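Local coordinates for transferrin (Manduca sexta, PDB 6WB6), which binds a single ferric ion together with carbonate and transports iron as a secreted insect transferrin, at residues His115-Asn119 with Ile164-Trp168; Arg89-Val93 with Arg120-Tyr124; Asp377-Ile381 with His602-Leu607. One frame throughout, in Å; residues are numbered along the deposited sequence.

How the contacts relate
Contacts 1 and 2 belong to the iron-bearing N-terminal half, and contact 3 to the second transferrin repeat. Centres of contacts 1 and 2 lie 13 Å apart, and the two touch. H115 ND1 is 2.7 Å from G123 O, a probable hydrogen bond, and both contacts reach the chain G carbonate. Contact 2 holds the metal ligand Y90, while the T116 side chain of contact 1 is about 6 Å from the iron. Contact 3 has its centre 16 Å from that of contact 1 and 21 Å from that of contact 2. Its nearest atoms come within about 4 Å of contact 1 without touching. It lies away from the iron and carbonate site.

Contact 1: residues His115-Asn119 with Ile164-Trp168; sequences HTGVN and IVGKW. With CO3 (carbonate ion), chain G.
I164 lays its CD1 methyl over one face of the H115 imidazole. This CH-pi contact puts CD1 3.7 Å from the H115 ring centroid, 13° off the ring normal. I164 CG1 comes 3.3 Å from H115 CD2. The other branch of I164 serves V118, with I164 CG2 4.0 Å from V118 CB. V118 also meets the indole of W168 obliquely, CB to CD1 at 3.8 Å. V118 CG1 stands between its own backbone N and carbonyl carbon (chi1 71°), which sets this methyl beside the carbonyl oxygens of V165 and K167.

Among the hydrogen bonds, one joins the two loops directly. V118 N donates to V165 O at 2.8 Å, nearly straight at 172°. Within 164-168, W168 NE1 donates to I164 O at 2.7 Å, with the oxygen near the indole plane, which would help fix the ring's rotation. A water accepts from V165 N and lies close to H115 O. Two more waters connect N119 ND2 to the carbonyl oxygens of K167 and W168, while N119 OD1 is hydrogen-bonded to K148. T116 points away from the second loop, and its OG1 donates to carbonate O2 (chain G) at 2.8 Å.

The loops follow the parallel strands 112-114 and 161-163 of the alpha/beta fold and lead toward helices 121-131 and 172-181. Y124 of helix 121-131 packs on V118 and I164, and helix 147-158 covers I164 with L155 and W168 with L152.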
# COMPACT_ATOMS: atom_id res chain seq x y z
N HIS A 115 -1.99 5.03 -23.75
CA HIS A 115 -1.65 5.54 -22.44
C HIS A 115 -0.38 4.86 -21.96
O HIS A 115 -0.09 3.72 -22.34
CB HIS A 115 -2.78 5.28 -21.42
CG HIS A 115 -4.07 5.97 -21.76
ND1 HIS A 115 -4.46 7.16 -21.20
CD2 HIS A 115 -5.05 5.64 -22.63
CE1 HIS A 115 -5.60 7.55 -21.72
NE2 HIS A 115 -6.00 6.63 -22.58
N THR A 116 0.36 5.55 -21.11
CA THR A 116 1.53 4.93 -20.51
C THR A 116 1.13 3.77 -19.64
O THR A 116 1.64 2.65 -19.77
CB THR A 116 2.29 5.97 -19.69
OG1 THR A 116 1.45 6.46 -18.64
CG2 THR A 116 2.71 7.08 -20.58
N GLY A 117 0.19 4.01 -18.73
CA GLY A 117 -0.29 2.97 -17.85
C GLY A 117 -1.08 3.60 -16.73
O GLY A 117 -1.07 4.82 -16.54
N VAL A 118 -1.76 2.74 -15.97
CA VAL A 118 -2.66 3.24 -14.94
C VAL A 118 -1.89 3.97 -13.85
O VAL A 118 -0.77 3.60 -13.48
CB VAL A 118 -3.50 2.10 -14.34
CG1 VAL A 118 -2.67 1.18 -13.47
CG2 VAL A 118 -4.67 2.70 -13.54
N ASN A 119 -2.52 5.02 -13.33
CA ASN A 119 -2.07 5.78 -12.17
C ASN A 119 -0.80 6.55 -12.44
O ASN A 119 -0.15 7.01 -11.50
CB ASN A 119 -1.88 4.87 -10.96
CG ASN A 119 -3.20 4.33 -10.46
OD1 ASN A 119 -4.20 5.01 -10.50
ND2 ASN A 119 -3.19 3.08 -10.00
N ILE A 164 -4.35 0.72 -21.34
CA ILE A 164 -4.04 1.25 -20.02
C ILE A 164 -3.68 0.10 -19.09
O ILE A 164 -4.53 -0.39 -18.32
CB ILE A 164 -5.20 2.09 -19.44
CG1 ILE A 164 -5.57 3.23 -20.37
CG2 ILE A 164 -4.74 2.72 -18.12
CD1 ILE A 164 -6.73 4.11 -19.82
N VAL A 165 -2.41 -0.31 -19.13
CA VAL A 165 -1.96 -1.50 -18.43
C VAL A 165 -1.68 -1.20 -16.96
O VAL A 165 -1.62 -0.04 -16.54
CB VAL A 165 -0.70 -2.12 -19.08
CG1 VAL A 165 -0.87 -2.25 -20.54
CG2 VAL A 165 0.53 -1.30 -18.81
N GLY A 166 -1.47 -2.25 -16.19
CA GLY A 166 -1.00 -2.11 -14.83
C GLY A 166 -2.04 -2.58 -13.84
O GLY A 166 -3.07 -3.17 -14.19
N LYS A 167 -1.77 -2.29 -12.57
CA LYS A 167 -2.63 -2.73 -11.47
C LYS A 167 -3.70 -1.66 -11.25
O LYS A 167 -3.46 -0.65 -10.59
CB LYS A 167 -1.80 -2.98 -10.22
CG LYS A 167 -0.73 -4.06 -10.36
CD LYS A 167 -1.16 -5.21 -11.25
CE LYS A 167 -0.50 -6.54 -10.88
NZ LYS A 167 0.89 -6.67 -11.40
N TRP A 168 -4.87 -1.88 -11.83
CA TRP A 168 -5.99 -0.96 -11.66
C TRP A 168 -6.54 -1.00 -10.24
O TRP A 168 -7.00 0.03 -9.71
CB TRP A 168 -7.11 -1.34 -12.62
CG TRP A 168 -6.78 -1.31 -14.05
CD1 TRP A 168 -5.58 -1.03 -14.64
CD2 TRP A 168 -7.70 -1.61 -15.11
NE1 TRP A 168 -5.70 -1.12 -16.00
CE2 TRP A 168 -6.99 -1.47 -16.32
CE3 TRP A 168 -9.06 -1.95 -15.15
CZ2 TRP A 168 -7.59 -1.69 -17.56
CZ3 TRP A 168 -9.65 -2.17 -16.35
CH2 TRP A 168 -8.93 -2.03 -17.56
C CO3 G . 3.75 8.86 -16.71
O1 CO3 G . 4.45 7.81 -16.41
O2 CO3 G . 2.63 8.65 -17.31
O3 CO3 G . 4.10 10.08 -16.43
O HOH W 1 -0.72 1.28 -21.01
O HOH W 2 -5.72 2.20 -8.78
O HOH W 3 -1.16 0.76 -10.14

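Contact 2: residues Arg89-Val93 with Arg120-Tyr124; sequences RYEAV and RNVGY. With FE (Fe (III) ion), chain E; CO3 (carbonate ion), chain G; CO3 (carbonate ion), chain F.
The Y90 ring meets N121 at its edge, where N121 CB and O3 of the chain F carbonate lie near the ring plane. V122 CG1 approaches the ring obliquely, 3.4 Å from Y90 CE1, and so does O3 of the chain G carbonate. The R120 guanidinium takes O1 of the chain G carbonate at its edge, in plane. It also makes a cation-pi contact with Y204. This is the iron-anion site of a transferrin, built at the N-terminus of helix 121-131 with R120 as N-cap residue.

Y90 OH binds the ferric ion at 2.2 Å and also bonds to R271. Each carbonate gives the metal two oxygens, and Y204 completes six ligand atoms.

The chain G carbonate is held on all three oxygens. R120 bends at chi3 (62°), which brings NE of R120 to O1 of the chain G carbonate at 2.7 Å; NH2 adds a weak bond to the same oxygen. V122 N donates to O3 of this carbonate at 3.0 Å, almost straight at 175°. G123 N donates to its O2 at 3.1 Å. The helix end would probably favour the negative charge. On the chain F carbonate, O3 accepts from both N and ND2 of N121, while N121 OD1 is bonded to Y338.

Beside the site, strand and helix pack tightly, with A92 CB 3.5 Å from V122 CG1.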
# COMPACT_ATOMS: atom_id res chain seq x y z
N ARG A 89 10.21 18.26 -14.23
CA ARG A 89 10.69 16.92 -14.48
C ARG A 89 10.26 16.43 -15.85
O ARG A 89 11.05 15.81 -16.59
CB ARG A 89 10.16 15.98 -13.40
CG ARG A 89 10.73 14.56 -13.55
CD ARG A 89 10.32 13.78 -12.38
NE ARG A 89 10.57 12.35 -12.49
CZ ARG A 89 10.49 11.53 -11.45
NH1 ARG A 89 10.15 12.03 -10.27
NH2 ARG A 89 10.72 10.23 -11.60
N TYR A 90 9.00 16.62 -16.20
CA TYR A 90 8.51 16.24 -17.56
C TYR A 90 7.16 16.86 -17.84
O TYR A 90 6.37 16.97 -16.99
CB TYR A 90 8.41 14.75 -17.90
CG TYR A 90 7.77 13.81 -16.91
CD1 TYR A 90 6.40 13.78 -16.77
CD2 TYR A 90 8.52 12.91 -16.19
CE1 TYR A 90 5.79 12.90 -15.92
CE2 TYR A 90 7.94 12.01 -15.34
CZ TYR A 90 6.57 12.03 -15.19
OH TYR A 90 5.98 11.18 -14.37
N GLU A 91 7.02 17.28 -19.06
CA GLU A 91 5.79 17.86 -19.55
C GLU A 91 4.94 16.79 -20.20
O GLU A 91 5.44 15.95 -20.96
CB GLU A 91 6.09 18.95 -20.57
CG GLU A 91 6.89 20.10 -19.98
CD GLU A 91 7.55 20.88 -21.07
OE1 GLU A 91 8.57 20.38 -21.59
OE2 GLU A 91 7.02 21.95 -21.44
N ALA A 92 3.64 16.84 -19.88
CA ALA A 92 2.66 15.91 -20.41
C ALA A 92 2.18 16.44 -21.74
O ALA A 92 1.91 17.63 -21.88
CB ALA A 92 1.48 15.75 -19.44
N VAL A 93 2.09 15.56 -22.73
CA VAL A 93 1.68 15.99 -24.05
C VAL A 93 0.65 15.02 -24.58
O VAL A 93 0.51 13.89 -24.10
CB VAL A 93 2.88 16.12 -25.04
CG1 VAL A 93 3.79 17.26 -24.58
CG2 VAL A 93 3.62 14.87 -25.18
N ARG A 120 -0.42 6.70 -13.69
CA ARG A 120 0.78 7.45 -14.02
C ARG A 120 0.41 8.88 -14.40
O ARG A 120 -0.75 9.20 -14.65
CB ARG A 120 1.53 6.75 -15.15
CG ARG A 120 2.09 5.40 -14.73
CD ARG A 120 2.74 4.57 -15.87
NE ARG A 120 3.88 5.22 -16.49
CZ ARG A 120 4.81 4.59 -17.22
NH1 ARG A 120 4.72 3.27 -17.41
NH2 ARG A 120 5.82 5.28 -17.77
N ASN A 121 1.42 9.76 -14.42
CA ASN A 121 1.13 11.18 -14.56
C ASN A 121 0.68 11.62 -15.95
O ASN A 121 -0.44 12.12 -16.10
CB ASN A 121 2.34 12.00 -14.15
CG ASN A 121 2.45 12.14 -12.65
OD1 ASN A 121 1.76 12.95 -12.03
ND2 ASN A 121 3.29 11.32 -12.05
N VAL A 122 1.55 11.51 -16.96
CA VAL A 122 1.19 12.09 -18.25
C VAL A 122 0.17 11.21 -18.95
O VAL A 122 -0.66 11.70 -19.73
CB VAL A 122 2.42 12.31 -19.16
CG1 VAL A 122 3.49 13.09 -18.43
CG2 VAL A 122 2.98 10.96 -19.70
N GLY A 123 0.20 9.92 -18.67
CA GLY A 123 -0.66 9.01 -19.39
C GLY A 123 -1.97 8.70 -18.73
O GLY A 123 -2.77 7.96 -19.30
N TYR A 124 -2.23 9.23 -17.54
CA TYR A 124 -3.47 8.89 -16.85
C TYR A 124 -4.03 9.98 -15.94
O TYR A 124 -5.13 10.50 -16.18
CB TYR A 124 -3.25 7.61 -16.07
CG TYR A 124 -4.47 6.99 -15.51
CD1 TYR A 124 -5.19 6.06 -16.24
CD2 TYR A 124 -4.90 7.31 -14.23
CE1 TYR A 124 -6.32 5.45 -15.71
CE2 TYR A 124 -6.04 6.71 -13.69
CZ TYR A 124 -6.75 5.79 -14.42
OH TYR A 124 -7.87 5.20 -13.85
FE FE E . 5.51 9.26 -15.28
C CO3 G . 3.75 8.86 -16.71
O1 CO3 G . 4.45 7.81 -16.41
O2 CO3 G . 2.63 8.65 -17.31
O3 CO3 G . 4.10 10.08 -16.43
C CO3 F . 4.97 7.89 -13.20
O1 CO3 F . 4.65 7.30 -12.09
O2 CO3 F . 6.11 7.59 -13.86
O3 CO3 F . 4.11 8.80 -13.62
O HOH W 4 -0.84 13.98 -21.73

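Contact 3: residues Asp377-Ile381 with His602-Leu607; sequences DIRPI and HTPLSL
I378 lies across T603 and reaches on along helix 597-611. It follows a Schellman motif that ends helix 360-375: D377, with positive phi, is the C-prime residue, and I378 N returns to A373 O. The CG2 branch of I378 crosses T603, 3.4 Å from T603 OG1. The longer branch extends fully from CG1 to CD1 (chi2 180°) and so reaches the next turn of the helix. There I378 CD1 is 3.8 Å from S606 CB and equally close to L607 CD2. L607 also rests on M369, F372 and A373 of helix 360-375, so the two helices and the loop share one apolar core.

Beyond I378 the loop has a cis peptide bond before P380. The proline ring slides past T603, with P380 CD 3.4 Å from T603 OG1. R379 points away from helix 597-611. Its NH1 donates to I378 O at 3.0 Å from above the carbonyl plane, with the oxygen in the guanidinium plane. NH2 of R379 bonds to the carbonyl oxygens of I342 and R344, while D377 makes a salt bridge to R344.

The helix side has its own polar link. S606 OG donates to H602 O, which also accepts from S606 N. From the other repeat, P170 packs on H602 and S606, so the contact lies where the two halves meet. A hydrogen bond joins loop to helix: T603 OG1 donates to P380 O at 2.7 Å, in the carbonyl plane and on a lone pair, with a C=O...donor angle of 128°.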
# COMPACT_ATOMS: atom_id res chain seq x y z
N ASP A 377 -2.74 10.54 -4.54
CA ASP A 377 -3.75 10.21 -5.55
C ASP A 377 -4.52 8.93 -5.23
O ASP A 377 -5.05 8.28 -6.14
CB ASP A 377 -3.14 10.09 -6.95
CG ASP A 377 -4.20 10.28 -8.04
OD1 ASP A 377 -4.88 11.33 -8.01
OD2 ASP A 377 -4.42 9.38 -8.87
N ILE A 378 -4.62 8.58 -3.95
CA ILE A 378 -5.42 7.43 -3.53
C ILE A 378 -6.79 7.95 -3.15
O ILE A 378 -6.90 8.97 -2.46
CB ILE A 378 -4.76 6.70 -2.36
CG1 ILE A 378 -3.40 6.17 -2.78
CG2 ILE A 378 -5.65 5.56 -1.83
CD1 ILE A 378 -2.69 5.43 -1.64
N ARG A 379 -7.84 7.30 -3.68
CA ARG A 379 -9.23 7.75 -3.58
C ARG A 379 -10.06 6.48 -3.41
O ARG A 379 -9.87 5.51 -4.17
CB ARG A 379 -9.70 8.53 -4.80
CG ARG A 379 -8.89 9.77 -5.10
CD ARG A 379 -9.18 10.88 -4.12
NE ARG A 379 -8.56 12.13 -4.55
CZ ARG A 379 -7.27 12.44 -4.38
NH1 ARG A 379 -6.44 11.60 -3.78
NH2 ARG A 379 -6.83 13.62 -4.82
N PRO A 380 -11.01 6.46 -2.48
CA PRO A 380 -11.60 7.49 -1.61
C PRO A 380 -10.70 8.16 -0.58
O PRO A 380 -9.73 7.60 -0.05
CB PRO A 380 -12.71 6.71 -0.88
CG PRO A 380 -12.29 5.30 -0.93
CD PRO A 380 -11.64 5.14 -2.26
N ILE A 381 -11.05 9.42 -0.32
CA ILE A 381 -10.42 10.18 0.75
C ILE A 381 -10.67 9.47 2.06
O ILE A 381 -11.79 9.02 2.33
CB ILE A 381 -11.00 11.61 0.78
CG1 ILE A 381 -10.60 12.36 -0.48
CG2 ILE A 381 -10.53 12.38 2.02
CD1 ILE A 381 -11.59 13.43 -0.87
N HIS A 602 -10.20 -0.31 -0.96
CA HIS A 602 -9.28 0.23 -1.96
C HIS A 602 -8.20 1.08 -1.30
O HIS A 602 -7.00 0.83 -1.47
CB HIS A 602 -10.05 1.03 -3.01
CG HIS A 602 -9.16 1.57 -4.08
ND1 HIS A 602 -8.54 2.80 -3.99
CD2 HIS A 602 -8.72 1.00 -5.23
CE1 HIS A 602 -7.79 2.98 -5.06
NE2 HIS A 602 -7.88 1.91 -5.83
N THR A 603 -8.60 2.12 -0.58
CA THR A 603 -7.60 3.06 -0.07
C THR A 603 -6.62 2.42 0.89
O THR A 603 -5.40 2.63 0.72
CB THR A 603 -8.29 4.28 0.54
OG1 THR A 603 -8.78 5.12 -0.51
CG2 THR A 603 -7.33 5.10 1.43
N PRO A 604 -7.03 1.64 1.89
CA PRO A 604 -6.02 0.98 2.73
C PRO A 604 -5.13 0.03 1.97
O PRO A 604 -3.93 -0.04 2.29
CB PRO A 604 -6.86 0.25 3.79
CG PRO A 604 -8.28 0.44 3.41
CD PRO A 604 -8.37 1.63 2.52
N LEU A 605 -5.65 -0.72 0.99
CA LEU A 605 -4.76 -1.65 0.28
C LEU A 605 -3.86 -0.92 -0.70
O LEU A 605 -2.78 -1.41 -1.04
CB LEU A 605 -5.53 -2.74 -0.47
CG LEU A 605 -6.57 -3.66 0.18
CD1 LEU A 605 -6.79 -4.87 -0.74
CD2 LEU A 605 -6.21 -4.13 1.57
N SER A 606 -4.31 0.24 -1.19
CA SER A 606 -3.42 1.05 -2.02
C SER A 606 -2.31 1.65 -1.16
O SER A 606 -1.18 1.76 -1.61
CB SER A 606 -4.18 2.16 -2.72
OG SER A 606 -5.18 1.65 -3.61
N LEU A 607 -2.64 2.06 0.06
CA LEU A 607 -1.62 2.49 1.00
C LEU A 607 -0.62 1.39 1.27
O LEU A 607 0.59 1.60 1.15
CB LEU A 607 -2.25 2.94 2.32
CG LEU A 607 -2.81 4.36 2.25
CD1 LEU A 607 -3.63 4.69 3.52
CD2 LEU A 607 -1.65 5.32 2.05